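Local structure of deoxyuridine 5'-triphosphate nucleotidohydrolase (Entamoeba histolytica, 3LQW) at residues 72-77 / 132-137. The protein probably hydrolyses dUTP to dUMP and diphosphate with the help of magnesium, supplying the precursor of thymidine nucleotides and keeping uracil out of DNA. Sequence-based numbering, arbitrary orientation. Where two conformers were deposited one is given.
Sequences VQIPHQ and LIIERI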
loop_
_atom_site.group_PDB
_atom_site.type_symbol
_atom_site.label_atom_id
_atom_site.label_comp_id
_atom_site.label_asym_id
_atom_site.label_seq_id
_atom_site.Cartn_x
_atom_site.Cartn_y
_atom_site.Cartn_z
ATOM N N VAL A 72 -12.477 9.806 -11.946
ATOM C CA VAL A 72 -12.800 10.459 -10.695
ATOM C C VAL A 72 -12.078 11.769 -10.478
ATOM O O VAL A 72 -11.005 12.026 -11.063
ATOM C CB VAL A 72 -12.532 9.538 -9.472
ATOM C CG1 VAL A 72 -13.277 8.230 -9.619
ATOM C CG2 VAL A 72 -11.031 9.307 -9.246
ATOM N N GLN A 73 -12.650 12.582 -9.586
ATOM C CA GLN A 73 -12.021 13.784 -9.045
ATOM C C GLN A 73 -11.948 13.607 -7.537
ATOM O O GLN A 73 -12.959 13.665 -6.844
ATOM C CB GLN A 73 -12.802 15.009 -9.452
ATOM C CG GLN A 73 -12.223 16.300 -9.007
ATOM C CD GLN A 73 -12.975 17.491 -9.638
ATOM O OE1 GLN A 73 -13.413 17.416 -10.788
ATOM N NE2 GLN A 73 -13.151 18.557 -8.877
ATOM N N ILE A 74 -10.742 13.324 -7.052
ATOM C CA ILE A 74 -10.445 13.092 -5.634
ATOM C C ILE A 74 -10.533 14.443 -4.883
ATOM O O ILE A 74 -10.094 15.445 -5.421
ATOM C CB ILE A 74 -8.975 12.509 -5.455
ATOM C CG1 ILE A 74 -8.647 11.203 -6.243
ATOM C CG2 ILE A 74 -8.664 12.263 -3.985
ATOM C CD1 ILE A 74 -9.376 9.905 -5.824
ATOM N N PRO A 75 -11.020 14.457 -3.625
ATOM C CA PRO A 75 -10.996 15.707 -2.841
ATOM C C PRO A 75 -9.587 16.252 -2.636
ATOM O O PRO A 75 -8.585 15.531 -2.624
ATOM C CB PRO A 75 -11.592 15.318 -1.493
ATOM C CG PRO A 75 -12.089 14.015 -1.589
ATOM C CD PRO A 75 -11.774 13.403 -2.933
ATOM N N HIS A 76 -9.526 17.547 -2.384
ATOM C CA HIS A 76 -8.291 18.261 -2.202
ATOM C C HIS A 76 -7.443 17.707 -1.043
ATOM O O HIS A 76 -7.952 17.365 0.006
ATOM C CB HIS A 76 -8.592 19.742 -1.983
ATOM C CG HIS A 76 -7.393 20.628 -2.063
ATOM N ND1 HIS A 76 -6.456 20.534 -3.071
ATOM C CD2 HIS A 76 -6.975 21.621 -1.245
ATOM C CE1 HIS A 76 -5.510 21.437 -2.866
ATOM N NE2 HIS A 76 -5.796 22.098 -1.758
ATOM N N GLN A 77 -6.127 17.670 -1.267
ATOM C CA GLN A 77 -5.152 17.226 -0.274
ATOM C C GLN A 77 -5.328 15.746 0.101
ATOM O O GLN A 77 -4.949 15.313 1.179
ATOM C CB GLN A 77 -5.133 18.147 0.946
ATOM C CG GLN A 77 -4.616 19.550 0.576
ATOM C CD GLN A 77 -4.825 20.580 1.643
ATOM O OE1 GLN A 77 -5.680 20.439 2.527
ATOM N NE2 GLN A 77 -4.082 21.666 1.525
ATOM N N LEU A 132 -10.795 1.562 -3.499
ATOM C CA LEU A 132 -10.144 2.872 -3.556
ATOM C C LEU A 132 -10.272 3.493 -2.174
ATOM O O LEU A 132 -11.383 3.662 -1.674
ATOM C CB LEU A 132 -10.832 3.770 -4.626
ATOM C CG LEU A 132 -10.189 5.109 -4.930
ATOM C CD1 LEU A 132 -8.950 4.895 -5.646
ATOM C CD2 LEU A 132 -11.180 5.989 -5.738
ATOM N N ILE A 133 -9.146 3.883 -1.596
ATOM C CA ILE A 133 -9.150 4.516 -0.288
ATOM C C ILE A 133 -8.728 5.966 -0.468
ATOM O O ILE A 133 -7.743 6.273 -1.137
ATOM C CB ILE A 133 -8.206 3.852 0.713
ATOM C CG1 ILE A 133 -8.615 2.412 0.953
ATOM C CG2 ILE A 133 -8.174 4.664 2.002
ATOM C CD1 ILE A 133 -7.554 1.596 1.608
ATOM N N ILE A 134 -9.507 6.877 0.113
ATOM C CA ILE A 134 -9.215 8.306 -0.014
ATOM C C ILE A 134 -8.338 8.733 1.170
ATOM O O ILE A 134 -8.788 8.958 2.287
ATOM C CB ILE A 134 -10.481 9.162 -0.125
ATOM C CG1 ILE A 134 -11.409 8.600 -1.220
ATOM C CG2 ILE A 134 -10.104 10.618 -0.362
ATOM C CD1 ILE A 134 -10.808 8.444 -2.602
ATOM N N GLU A 135 -7.028 8.716 0.907
ATOM C CA GLU A 135 -5.970 8.913 1.910
ATOM C C GLU A 135 -5.593 10.395 2.010
ATOM O O GLU A 135 -5.413 11.048 0.986
ATOM C CB GLU A 135 -4.692 8.172 1.467
ATOM C CG GLU A 135 -4.746 6.682 1.108
ATOM C CD GLU A 135 -4.480 5.714 2.257
ATOM O OE1 GLU A 135 -4.064 6.180 3.342
ATOM O OE2 GLU A 135 -4.671 4.489 2.015
ATOM N N ARG A 136 -5.425 10.891 3.234
ATOM C CA ARG A 136 -4.926 12.263 3.427
ATOM C C ARG A 136 -3.418 12.310 3.329
ATOM O O ARG A 136 -2.733 11.506 3.940
ATOM C CB ARG A 136 -5.375 12.779 4.797
ATOM C CG ARG A 136 -6.878 12.786 4.985
ATOM C CD ARG A 136 -7.302 13.787 6.074
ATOM N NE ARG A 136 -8.759 13.756 6.289
ATOM C CZ ARG A 136 -9.657 14.307 5.473
ATOM N NH1 ARG A 136 -9.296 14.956 4.394
ATOM N NH2 ARG A 136 -10.942 14.167 5.731
ATOM N N ILE A 137 -2.928 13.279 2.571
ATOM C CA ILE A 137 -1.515 13.404 2.284
ATOM C C ILE A 137 -1.034 14.851 2.424
ATOM O O ILE A 137 -1.836 15.790 2.489
ATOM C CB ILE A 137 -1.135 12.860 0.882
ATOM C CG1 ILE A 137 -1.956 13.521 -0.225
ATOM C CG2 ILE A 137 -1.300 11.341 0.846
ATOM C CD1 ILE A 137 -1.356 13.340 -1.621
HETATM O O HOH W 1 -6.651 15.945 3.466
#
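Ile74 and Ile134 meet end to end: CD1 of Ile74 lies 3.8 Å from CD1 of Ile134, the two side chains slanting across one another. The same Ile74 methyl also faces Leu132, with CD1 of Ile74 4.3 Å from CD2 of Leu132, so it sits as a bump against the notch between Leu132 and Ile134, alternate residues of strand 128-136 whose side chains both turn toward 72-77. Ile134 reaches out with both branches. With CG1 beside its backbone N (chi1 -51°), CD1 serves Ile74, while CG2 of Ile134 lies 4.1 Å from both CG and CD of Pro75; the equal distances centre the methyl on the CG-CD bond, off that side of the ring, and the side chains cross nearly at right angles. In the jelly-roll-like fold of trimeric dUTPases, the connection 74-77 leaves strand 63-73 of one sheet for strand 78-83 of the other, and its first two residues pack against strand 128-136, the neighbour of 78-83. Beyond them the backbones close in: Ile137 N donates to Gln77 O at 3.2 Å, the N-H pointing almost straight at the oxygen (175°), although the donor stands 32° off the carbonyl plane. Gln77 O also accepts from a water oxygen at 2.9 Å, which in turn takes a bond in the guanidinium plane from Arg136 NH1, whose salt-bridge partner is Glu24. CG1 of Ile137 also packs against this carbonyl, 3.8 Å from Gln77 O, and Ile134 of the third subunit packs against Ile137.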